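Local coordinates for protein OLD nuclease (Thermus scotoductus, PDB 6P74) that degrades linear and supercoiled double-stranded DNA as a metal-dependent 5'-to-3' exonuclease, nicks circular DNA, and hydrolyses ATP when stimulated by DNA, at residues V326-D329 and R330-V334; A346-N349 and V350-F354; R446-Q449 and E450-N453. All blocks are in the same frame, centred on the assembly; numbering follows the deposited sequence.

In the fold
The three contacts follow one another along the chain from the ATPase core into the nuclease part, and each is a short-range one. Interaction 1 turns the chain between strands 323-328 and 334-337 of the ATPase sheet, where the side chain of Val326 lies about 4 Å from Gly33 of the probable ATP site. Interaction 2, on helix 341-355, is centred about 30 Å from it and packs against helix 409-422 of the Toprim domain. Interaction 3 belongs to that domain's helix 443-467; its centre is about 25 Å from that of interaction 2, and Asn453 comes within about 7 Å of the probable metal ligand Asp433, side chain to side chain.

Interaction 1. Residues V326-D329 and R330-V334. With SO4 (sulfate ion), chain H.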
ATOM      1  N   VAL A 326     -13.811 -12.733   8.666  1.00 66.86           N
ATOM      2  CA  VAL A 326     -13.000 -12.997   7.476  1.00 71.23           C
ATOM      3  C   VAL A 326     -11.740 -13.739   7.904  1.00 77.18           C
ATOM      4  O   VAL A 326     -11.038 -13.294   8.819  1.00 77.27           O
ATOM      5  CB  VAL A 326     -12.632 -11.696   6.731  1.00 72.42           C
ATOM      6  CG1 VAL A 326     -11.746 -11.985   5.496  1.00 73.79           C
ATOM      7  CG2 VAL A 326     -13.872 -10.945   6.305  1.00 69.61           C
ATOM      8  N   ARG A 327     -11.448 -14.862   7.247  1.00 81.31           N
ATOM      9  CA  ARG A 327     -10.236 -15.598   7.583  1.00 82.94           C
ATOM     10  C   ARG A 327      -9.900 -16.585   6.474  1.00 88.49           C
ATOM     11  O   ARG A 327     -10.727 -16.871   5.599  1.00 89.35           O
ATOM     12  CB  ARG A 327     -10.376 -16.309   8.933  1.00 82.81           C
ATOM     13  CG  ARG A 327     -11.147 -17.565   8.888  1.00 82.09           C
ATOM     14  CD  ARG A 327     -11.605 -17.914  10.269  1.00 92.49           C
ATOM     15  NE  ARG A 327     -13.021 -18.216  10.207  1.00101.04           N
ATOM     16  CZ  ARG A 327     -13.799 -18.460  11.248  1.00 93.86           C
ATOM     17  NH1 ARG A 327     -13.312 -18.445  12.488  1.00 87.48           N
ATOM     18  NH2 ARG A 327     -15.076 -18.714  11.022  1.00 92.33           N
ATOM     19  N   LYS A 328      -8.654 -17.072   6.503  1.00 87.44           N
ATOM     20  CA  LYS A 328      -8.170 -18.032   5.521  1.00 88.94           C
ATOM     21  C   LYS A 328      -8.375 -19.447   6.049  1.00 93.73           C
ATOM     22  O   LYS A 328      -8.100 -19.729   7.218  1.00 94.74           O
ATOM     23  CB  LYS A 328      -6.690 -17.789   5.200  1.00 90.36           C
ATOM     24  CG  LYS A 328      -6.404 -16.447   4.511  1.00 83.05           C
ATOM     25  CD  LYS A 328      -4.940 -16.297   4.024  1.00 84.24           C
ATOM     26  CE  LYS A 328      -4.721 -14.935   3.306  1.00 80.95           C
ATOM     27  NZ  LYS A 328      -3.456 -14.803   2.517  1.00 92.64           N
ATOM     28  N   ASP A 329      -8.883 -20.334   5.192  1.00102.01           N
ATOM     29  CA  ASP A 329      -9.138 -21.712   5.593  1.00104.14           C
ATOM     30  C   ASP A 329      -7.861 -22.545   5.427  1.00113.03           C
ATOM     31  O   ASP A 329      -6.779 -22.024   5.130  1.00107.74           O
ATOM     32  CB  ASP A 329     -10.345 -22.285   4.831  1.00 99.05           C
ATOM     33  CG  ASP A 329     -10.019 -22.735   3.390  1.00105.15           C
ATOM     34  OD1 ASP A 329      -8.848 -22.693   2.938  1.00107.84           O
ATOM     35  OD2 ASP A 329     -10.978 -23.141   2.696  1.00107.26           O
ATOM     36  N   ARG A 330      -7.979 -23.863   5.629  1.00125.39           N
ATOM     37  CA  ARG A 330      -6.804 -24.727   5.615  1.00132.77           C
ATOM     38  C   ARG A 330      -5.924 -24.472   4.403  1.00134.74           C
ATOM     39  O   ARG A 330      -4.707 -24.670   4.471  1.00138.70           O
ATOM     40  CB  ARG A 330      -7.235 -26.196   5.667  1.00137.90           C
ATOM     41  CG  ARG A 330      -7.896 -26.584   6.985  1.00141.50           C
ATOM     42  CD  ARG A 330      -7.744 -28.073   7.278  1.00148.43           C
ATOM     43  NE  ARG A 330      -7.832 -28.361   8.711  1.00149.88           N
ATOM     44  CZ  ARG A 330      -6.785 -28.613   9.496  1.00150.84           C
ATOM     45  NH1 ARG A 330      -5.556 -28.621   8.988  1.00153.72           N
ATOM     46  NH2 ARG A 330      -6.969 -28.863  10.789  1.00146.90           N
ATOM     47  N   ASP A 331      -6.506 -23.991   3.306  1.00132.70           N
ATOM     48  CA  ASP A 331      -5.811 -23.880   2.031  1.00135.02           C
ATOM     49  C   ASP A 331      -5.401 -22.453   1.685  1.00130.13           C
ATOM     50  O   ASP A 331      -4.985 -22.204   0.548  1.00132.25           O
ATOM     51  CB  ASP A 331      -6.688 -24.466   0.922  1.00141.20           C
ATOM     52  CG  ASP A 331      -7.026 -25.931   1.166  1.00145.78           C
ATOM     53  OD1 ASP A 331      -6.209 -26.807   0.785  1.00148.55           O
ATOM     54  OD2 ASP A 331      -8.092 -26.198   1.769  1.00143.02           O
ATOM     55  N   ASP A 332      -5.474 -21.523   2.643  1.00123.99           N
ATOM     56  CA  ASP A 332      -5.204 -20.100   2.406  1.00123.71           C
ATOM     57  C   ASP A 332      -6.279 -19.453   1.543  1.00119.10           C
ATOM     58  O   ASP A 332      -6.021 -18.470   0.842  1.00117.82           O
ATOM     59  CB  ASP A 332      -3.825 -19.868   1.776  1.00126.85           C
ATOM     60  CG  ASP A 332      -2.729 -19.695   2.809  1.00130.88           C
ATOM     61  OD1 ASP A 332      -3.056 -19.398   3.982  1.00126.49           O
ATOM     62  OD2 ASP A 332      -1.538 -19.859   2.444  1.00139.89           O
ATOM     63  N   ARG A 333      -7.478 -20.022   1.579  1.00112.08           N
ATOM     64  CA  ARG A 333      -8.622 -19.525   0.834  1.00105.19           C
ATOM     65  C   ARG A 333      -9.412 -18.612   1.761  1.00 97.21           C
ATOM     66  O   ARG A 333      -9.781 -19.023   2.874  1.00 87.10           O
ATOM     67  CB  ARG A 333      -9.468 -20.694   0.329  1.00106.29           C
ATOM     68  CG  ARG A 333     -10.855 -20.322  -0.151  1.00110.90           C
ATOM     69  CD  ARG A 333     -11.114 -20.820  -1.567  1.00123.26           C
ATOM     70  NE  ARG A 333     -12.365 -20.270  -2.097  1.00130.68           N
ATOM     71  CZ  ARG A 333     -12.759 -20.359  -3.366  1.00135.20           C
ATOM     72  NH1 ARG A 333     -11.999 -20.976  -4.264  1.00137.23           N
ATOM     73  NH2 ARG A 333     -13.917 -19.826  -3.740  1.00135.43           N
ATOM     74  N   VAL A 334      -9.659 -17.372   1.324  1.00 89.69           N
ATOM     75  CA  VAL A 334     -10.405 -16.448   2.178  1.00 80.70           C
ATOM     76  C   VAL A 334     -11.878 -16.816   2.148  1.00 74.48           C
ATOM     77  O   VAL A 334     -12.465 -17.051   1.084  1.00 90.77           O
ATOM     78  CB  VAL A 334     -10.193 -14.984   1.774  1.00 74.84           C
ATOM     79  CG1 VAL A 334     -10.989 -14.086   2.727  1.00 69.10           C
ATOM     80  CG2 VAL A 334      -8.739 -14.628   1.849  1.00 77.62           C
TER
HETATM   81  S   SO4 H 607      -6.551 -17.529  10.023  1.00198.05           S
HETATM   82  O1  SO4 H 607      -7.099 -18.824  10.414  1.00197.65           O
HETATM   83  O2  SO4 H 607      -7.531 -16.503  10.350  1.00201.81           O
HETATM   84  O3  SO4 H 607      -5.304 -17.257  10.735  1.00195.21           O
HETATM   85  O4  SO4 H 607      -6.305 -17.517   8.585  1.00200.25           O
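Asp329 turns its carboxylate onto the backbone N-H groups of Asp331 and Arg333, at the end of a beta hairpin. The chain reverses in a type I turn from Asp329 to Asp332, held by the bond from Asp332 N to Asp329 O (2.9 Å). Along the Asp329 side chain, CB passes 3.8 Å from Arg333 O, and CG lies against Arg333 CB. With chi1 at 79°, CG sits between the backbone N and the carbonyl carbon, which folds the carboxylate back over the turn. OD1 there accepts from Asp331 N at 2.7 Å, an Asx turn at the head of the type I turn, and, more loosely, from Arg333 N at 3.3 Å. These donors arrive from opposite faces of the carboxylate plane, each well out of it. The other oxygen, OD2, rests against the aliphatic start of Arg333, whose guanidinium continues to a salt bridge with Glu14.

Below the turn, Asp329 N donates to Arg333 O, and Lys328 pairs with Val334 as an antiparallel non-hydrogen-bonded pair. On the face shared by that pair, Lys328 CG touches Val334 CG2, while Lys328 CD lies 3.6 Å from Asp332 OD1. Deeper in, Val326 CG1 meets Val334 CG1 at 3.6 Å, next to the probable Walker A loop. A sulfate ion, probably from the crystallisation liquor, takes a hydrogen bond from Lys328 N through O4 (3.2 Å).

Two N-H donors would favour a charged Asp329 carboxylate, although Asp331 OD2, only 3.8 Å from Asp329 OD1, probably offsets part of that stabilisation.

Interaction 2. Residues A346-N349 and V350-F354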
ATOM      1  N   ALA A 346     -34.527 -16.678  14.033  1.00 81.05           N
ATOM      2  CA  ALA A 346     -34.309 -17.551  15.186  1.00 74.56           C
ATOM      3  C   ALA A 346     -33.304 -16.949  16.172  1.00 74.41           C
ATOM      4  O   ALA A 346     -33.530 -16.957  17.388  1.00 70.65           O
ATOM      5  CB  ALA A 346     -33.842 -18.931  14.724  1.00 69.90           C
ATOM      6  N   LEU A 347     -32.177 -16.435  15.671  1.00 64.03           N
ATOM      7  CA  LEU A 347     -31.221 -15.793  16.567  1.00 61.15           C
ATOM      8  C   LEU A 347     -31.816 -14.539  17.222  1.00 69.29           C
ATOM      9  O   LEU A 347     -31.531 -14.239  18.387  1.00 67.72           O
ATOM     10  CB  LEU A 347     -29.934 -15.460  15.814  1.00 65.59           C
ATOM     11  CG  LEU A 347     -28.712 -15.368  16.730  1.00 71.02           C
ATOM     12  CD1 LEU A 347     -28.603 -16.645  17.590  1.00 67.89           C
ATOM     13  CD2 LEU A 347     -27.435 -15.136  15.952  1.00 65.53           C
ATOM     14  N   ASP A 348     -32.652 -13.798  16.495  1.00 74.27           N
ATOM     15  CA  ASP A 348     -33.258 -12.603  17.076  1.00 76.17           C
ATOM     16  C   ASP A 348     -34.185 -12.974  18.226  1.00 74.93           C
ATOM     17  O   ASP A 348     -34.221 -12.288  19.258  1.00 74.54           O
ATOM     18  CB  ASP A 348     -34.015 -11.813  15.996  1.00 81.38           C
ATOM     19  CG  ASP A 348     -34.794 -10.619  16.565  1.00 82.58           C
ATOM     20  OD1 ASP A 348     -34.168  -9.626  17.013  1.00 79.96           O
ATOM     21  OD2 ASP A 348     -36.044 -10.679  16.573  1.00 87.21           O
ATOM     22  N   ASN A 349     -34.948 -14.056  18.065  1.00 70.56           N
ATOM     23  CA  ASN A 349     -35.756 -14.563  19.168  1.00 73.32           C
ATOM     24  C   ASN A 349     -34.890 -14.876  20.382  1.00 74.60           C
ATOM     25  O   ASN A 349     -35.274 -14.586  21.521  1.00 71.32           O
ATOM     26  CB  ASN A 349     -36.521 -15.805  18.719  1.00 70.91           C
ATOM     27  CG  ASN A 349     -37.354 -16.409  19.827  1.00 90.52           C
ATOM     28  OD1 ASN A 349     -38.349 -15.824  20.241  1.00106.07           O
ATOM     29  ND2 ASN A 349     -36.957 -17.590  20.309  1.00 99.74           N
ATOM     30  N   VAL A 350     -33.710 -15.463  20.152  1.00 69.40           N
ATOM     31  CA  VAL A 350     -32.830 -15.817  21.257  1.00 70.05           C
ATOM     32  C   VAL A 350     -32.282 -14.556  21.894  1.00 65.58           C
ATOM     33  O   VAL A 350     -32.121 -14.482  23.112  1.00 66.92           O
ATOM     34  CB  VAL A 350     -31.697 -16.750  20.772  1.00 73.82           C
ATOM     35  CG1 VAL A 350     -30.615 -16.845  21.814  1.00 70.12           C
ATOM     36  CG2 VAL A 350     -32.235 -18.146  20.445  1.00 69.27           C
ATOM     37  N   ARG A 351     -32.014 -13.534  21.085  1.00 61.94           N
ATOM     38  CA  ARG A 351     -31.532 -12.277  21.637  1.00 64.22           C
ATOM     39  C   ARG A 351     -32.583 -11.636  22.534  1.00 74.01           C
ATOM     40  O   ARG A 351     -32.250 -11.063  23.577  1.00 80.88           O
ATOM     41  CB  ARG A 351     -31.123 -11.335  20.505  1.00 67.67           C
ATOM     42  CG  ARG A 351     -30.824  -9.920  20.970  1.00 69.81           C
ATOM     43  CD  ARG A 351     -30.243  -9.088  19.856  1.00 69.33           C
ATOM     44  NE  ARG A 351     -31.165  -9.004  18.726  1.00 71.52           N
ATOM     45  CZ  ARG A 351     -30.814  -8.652  17.488  1.00 69.96           C
ATOM     46  NH1 ARG A 351     -29.542  -8.361  17.200  1.00 62.66           N
ATOM     47  NH2 ARG A 351     -31.736  -8.604  16.527  1.00 64.77           N
ATOM     48  N   ASN A 352     -33.862 -11.750  22.160  1.00 77.59           N
ATOM     49  CA  ASN A 352     -34.936 -11.171  22.962  1.00 77.03           C
ATOM     50  C   ASN A 352     -35.130 -11.928  24.265  1.00 79.97           C
ATOM     51  O   ASN A 352     -35.368 -11.312  25.310  1.00 86.56           O
ATOM     52  CB  ASN A 352     -36.249 -11.158  22.177  1.00 77.80           C
ATOM     53  CG  ASN A 352     -36.235 -10.175  21.019  1.00 88.04           C
ATOM     54  OD1 ASN A 352     -35.478  -9.192  21.008  1.00 88.33           O
ATOM     55  ND2 ASN A 352     -37.080 -10.437  20.031  1.00 95.02           N
ATOM     56  N   ARG A 353     -35.081 -13.262  24.220  1.00 79.97           N
ATOM     57  CA  ARG A 353     -35.220 -14.029  25.453  1.00 82.85           C
ATOM     58  C   ARG A 353     -34.112 -13.676  26.425  1.00 78.71           C
ATOM     59  O   ARG A 353     -34.325 -13.686  27.641  1.00 79.76           O
ATOM     60  CB  ARG A 353     -35.195 -15.540  25.186  1.00 75.56           C
ATOM     61  CG  ARG A 353     -36.384 -16.099  24.443  1.00 75.19           C
ATOM     62  CD  ARG A 353     -36.050 -17.468  23.804  1.00 78.95           C
ATOM     63  NE  ARG A 353     -36.248 -18.600  24.706  1.00 94.10           N
ATOM     64  CZ  ARG A 353     -35.280 -19.170  25.430  1.00108.06           C
ATOM     65  NH1 ARG A 353     -34.016 -18.713  25.372  1.00 98.57           N
ATOM     66  NH2 ARG A 353     -35.577 -20.213  26.213  1.00114.26           N
ATOM     67  N   PHE A 354     -32.927 -13.364  25.909  1.00 74.55           N
ATOM     68  CA  PHE A 354     -31.850 -12.981  26.804  1.00 78.31           C
ATOM     69  C   PHE A 354     -32.080 -11.592  27.393  1.00 80.84           C
ATOM     70  O   PHE A 354     -31.714 -11.339  28.545  1.00 75.21           O
ATOM     71  CB  PHE A 354     -30.514 -13.040  26.078  1.00 73.36           C
ATOM     72  CG  PHE A 354     -29.385 -12.501  26.894  1.00 69.10           C
ATOM     73  CD1 PHE A 354     -28.804 -13.285  27.896  1.00 61.53           C
ATOM     74  CD2 PHE A 354     -28.938 -11.198  26.700  1.00 60.75           C
ATOM     75  CE1 PHE A 354     -27.773 -12.782  28.679  1.00 64.15           C
ATOM     76  CE2 PHE A 354     -27.897 -10.678  27.472  1.00 67.24           C
ATOM     77  CZ  PHE A 354     -27.309 -11.479  28.468  1.00 66.29           C
TER
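Helix 341-355, in the C-terminal part of the ATPase domain, carries a salt bridge between residues three apart, in which Asp348 OD1 and Arg351 NH2 meet at 2.7 Å. The bond is nearly straight, 165° at the hydrogen. It uses the anti side of the carboxylate, and OD1 lies at the edge of the guanidinium, close to its plane, although the two flat groups stand 78° apart. The arginine leaves the helix with CG anti to the backbone N, then bends at chi3 (60°), which brings NH2 back over the preceding turn to the aspartate.

Arg351 has further partners: NH2 also forms a salt bridge with Glu321, and NH1 donates to Asn318 O. The guanidinium thus has three protein partners, and two of them tie the helix to the segment between strands 304-308 and 323-328.

The same turn shows the regular i to i+4 pattern of an alpha helix, as in the bond from Arg351 N to Leu347 O (2.8 Å). On the flank of Asp348, its OD2 lies 3.6 Å from Asn352 ND2, the amide standing nearly at right angles to the carboxylate. One residue on, Asn349 ND2 lies 3.6 Å from Arg353 CD, a contact with the arginine's aliphatic part; its guanidinium reaches Glu413 in a salt bridge. Val350 CB lies 4.4 Å from Leu347 CD1, and both residues pack on helix 409-422, Leu347 against Val418 and Val350 against Leu414.

Interaction 3. Residues R446-Q449 and E450-N453; sequences RRKQ and EQEN
Arg447 and Gln451, one helical turn apart, lie side by side and point the same way, with Gln451 NE2 3.5 Å from Arg447 CG. The contact is made with the aliphatic part of the arginine, and the amide and guanidinium planes are turned 64° apart. The arginine chain sets off on the side away from its backbone N (chi1 166°), which lays it alongside the glutamine, and the bend at chi3 then carries the guanidinium on. Its NE is satisfied by Glu443 in a salt bridge one turn earlier.

The bonds that join 446-449 to 450-453 are those of the backbone, in the i to i+4 pattern of an alpha helix. The first of them runs from Glu450 N to Arg446 O at 2.9 Å, and those of Gln451, Glu452 and Asn453 are of much the same length. The carbonyls of four successive residues, Arg446 to Gln449, are therefore each used by the amide one turn ahead.

Several of the side chains, those of Arg446, Arg447, Lys448 and Asn453, find polar partners outside the two segments. Lys448 reaches back to Glu444 in a salt bridge and does not pair with Glu452 on the following turn, whose OE1 is 6.8 Å from Lys448 NZ. Arg446 NH1 donates to Ala441 O. Buried Asn453 has both polar atoms of its amide hydrogen-bonded, ND2 to Trp435 O.

Helix 443-467 belongs to the Toprim domain. Gln449, Glu450 and Asn453 touch Ile437, and Asn453 also touches Val434, in the segment joining strand 426-431 to this helix; the connection thus lies along this face of the helix's early turns. It follows directly on strand 426-431, whose last residue, Asp431, is a ligand of the samarium ion.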
ATOM      1  N   ARG A 446     -42.517 -27.766  47.112  1.00 63.77           N
ATOM      2  CA  ARG A 446     -42.417 -28.943  46.249  1.00 67.00           C
ATOM      3  C   ARG A 446     -42.841 -28.614  44.825  1.00 62.59           C
ATOM      4  O   ARG A 446     -42.130 -28.939  43.866  1.00 61.05           O
ATOM      5  CB  ARG A 446     -43.256 -30.095  46.810  1.00 64.53           C
ATOM      6  CG  ARG A 446     -42.832 -30.492  48.186  1.00 66.27           C
ATOM      7  CD  ARG A 446     -43.441 -31.801  48.665  1.00 70.47           C
ATOM      8  NE  ARG A 446     -44.853 -31.984  48.329  1.00 72.19           N
ATOM      9  CZ  ARG A 446     -45.868 -31.670  49.127  1.00 86.65           C
ATOM     10  NH1 ARG A 446     -45.652 -31.126  50.317  1.00 91.76           N
ATOM     11  NH2 ARG A 446     -47.110 -31.899  48.730  1.00 87.23           N
ATOM     12  N   ARG A 447     -43.999 -27.953  44.673  1.00 66.29           N
ATOM     13  CA  ARG A 447     -44.487 -27.587  43.346  1.00 65.70           C
ATOM     14  C   ARG A 447     -43.498 -26.660  42.642  1.00 64.66           C
ATOM     15  O   ARG A 447     -43.174 -26.872  41.472  1.00 65.34           O
ATOM     16  CB  ARG A 447     -45.887 -26.957  43.442  1.00 66.39           C
ATOM     17  CG  ARG A 447     -46.364 -26.226  42.159  1.00 62.43           C
ATOM     18  CD  ARG A 447     -47.836 -25.927  42.190  1.00 68.13           C
ATOM     19  NE  ARG A 447     -48.239 -25.445  43.519  1.00 80.86           N
ATOM     20  CZ  ARG A 447     -48.094 -24.194  43.951  1.00 69.00           C
ATOM     21  NH1 ARG A 447     -47.563 -23.285  43.147  1.00 60.65           N
ATOM     22  NH2 ARG A 447     -48.465 -23.860  45.186  1.00 64.73           N
ATOM     23  N   LYS A 448     -42.950 -25.670  43.360  1.00 67.55           N
ATOM     24  CA  LYS A 448     -42.006 -24.754  42.721  1.00 64.92           C
ATOM     25  C   LYS A 448     -40.704 -25.450  42.353  1.00 66.34           C
ATOM     26  O   LYS A 448     -40.136 -25.167  41.296  1.00 66.52           O
ATOM     27  CB  LYS A 448     -41.738 -23.549  43.613  1.00 63.92           C
ATOM     28  CG  LYS A 448     -42.778 -22.477  43.392  1.00 71.01           C
ATOM     29  CD  LYS A 448     -42.600 -21.285  44.306  1.00 69.77           C
ATOM     30  CE  LYS A 448     -43.724 -20.307  44.070  1.00 70.79           C
ATOM     31  NZ  LYS A 448     -43.695 -19.187  45.033  1.00 75.84           N
ATOM     32  N   GLN A 449     -40.206 -26.350  43.211  1.00 61.87           N
ATOM     33  CA  GLN A 449     -39.045 -27.148  42.834  1.00 63.00           C
ATOM     34  C   GLN A 449     -39.304 -27.944  41.553  1.00 66.03           C
ATOM     35  O   GLN A 449     -38.478 -27.942  40.631  1.00 64.70           O
ATOM     36  CB  GLN A 449     -38.655 -28.081  43.968  1.00 65.31           C
ATOM     37  CG  GLN A 449     -37.750 -27.453  44.997  1.00 85.73           C
ATOM     38  CD  GLN A 449     -37.175 -28.498  45.947  1.00 96.41           C
ATOM     39  OE1 GLN A 449     -36.133 -29.102  45.657  1.00109.41           O
ATOM     40  NE2 GLN A 449     -37.865 -28.737  47.072  1.00 88.02           N
ATOM     41  N   GLU A 450     -40.444 -28.640  41.478  1.00 59.54           N
ATOM     42  CA  GLU A 450     -40.762 -29.360  40.251  1.00 65.14           C
ATOM     43  C   GLU A 450     -40.735 -28.428  39.052  1.00 66.78           C
ATOM     44  O   GLU A 450     -40.124 -28.732  38.023  1.00 64.30           O
ATOM     45  CB  GLU A 450     -42.128 -30.006  40.355  1.00 72.21           C
ATOM     46  CG  GLU A 450     -42.099 -31.448  40.637  1.00 80.49           C
ATOM     47  CD  GLU A 450     -43.457 -31.913  41.048  1.00 93.07           C
ATOM     48  OE1 GLU A 450     -44.216 -32.381  40.169  1.00 97.89           O
ATOM     49  OE2 GLU A 450     -43.777 -31.766  42.247  1.00 99.59           O
ATOM     50  N   GLN A 451     -41.407 -27.281  39.170  1.00 67.31           N
ATOM     51  CA  GLN A 451     -41.494 -26.381  38.033  1.00 66.26           C
ATOM     52  C   GLN A 451     -40.128 -25.823  37.677  1.00 67.44           C
ATOM     53  O   GLN A 451     -39.792 -25.705  36.495  1.00 71.72           O
ATOM     54  CB  GLN A 451     -42.482 -25.268  38.327  1.00 60.64           C
ATOM     55  CG  GLN A 451     -43.914 -25.698  38.232  1.00 69.40           C
ATOM     56  CD  GLN A 451     -44.851 -24.747  38.960  1.00 81.18           C
ATOM     57  OE1 GLN A 451     -44.405 -23.802  39.635  1.00 78.29           O
ATOM     58  NE2 GLN A 451     -46.161 -25.001  38.843  1.00 81.48           N
ATOM     59  N   GLU A 452     -39.312 -25.499  38.680  1.00 62.21           N
ATOM     60  CA  GLU A 452     -37.959 -25.033  38.387  1.00 63.44           C
ATOM     61  C   GLU A 452     -37.120 -26.117  37.707  1.00 59.45           C
ATOM     62  O   GLU A 452     -36.380 -25.826  36.763  1.00 66.56           O
ATOM     63  CB  GLU A 452     -37.287 -24.548  39.665  1.00 65.22           C
ATOM     64  CG  GLU A 452     -37.749 -23.164  40.068  1.00 83.32           C
ATOM     65  CD  GLU A 452     -37.492 -22.853  41.537  1.00 92.35           C
ATOM     66  OE1 GLU A 452     -38.212 -21.972  42.071  1.00 88.55           O
ATOM     67  OE2 GLU A 452     -36.591 -23.496  42.145  1.00 93.11           O
ATOM     68  N   ASN A 453     -37.211 -27.369  38.172  1.00 52.25           N
ATOM     69  CA  ASN A 453     -36.495 -28.455  37.505  1.00 61.48           C
ATOM     70  C   ASN A 453     -36.882 -28.550  36.034  1.00 61.76           C
ATOM     71  O   ASN A 453     -36.013 -28.646  35.163  1.00 64.20           O
ATOM     72  CB  ASN A 453     -36.738 -29.781  38.225  1.00 60.33           C
ATOM     73  CG  ASN A 453     -35.982 -29.862  39.529  1.00 63.28           C
ATOM     74  OD1 ASN A 453     -35.115 -29.038  39.797  1.00 68.66           O
ATOM     75  ND2 ASN A 453     -36.295 -30.855  40.343  1.00 61.65           N
TER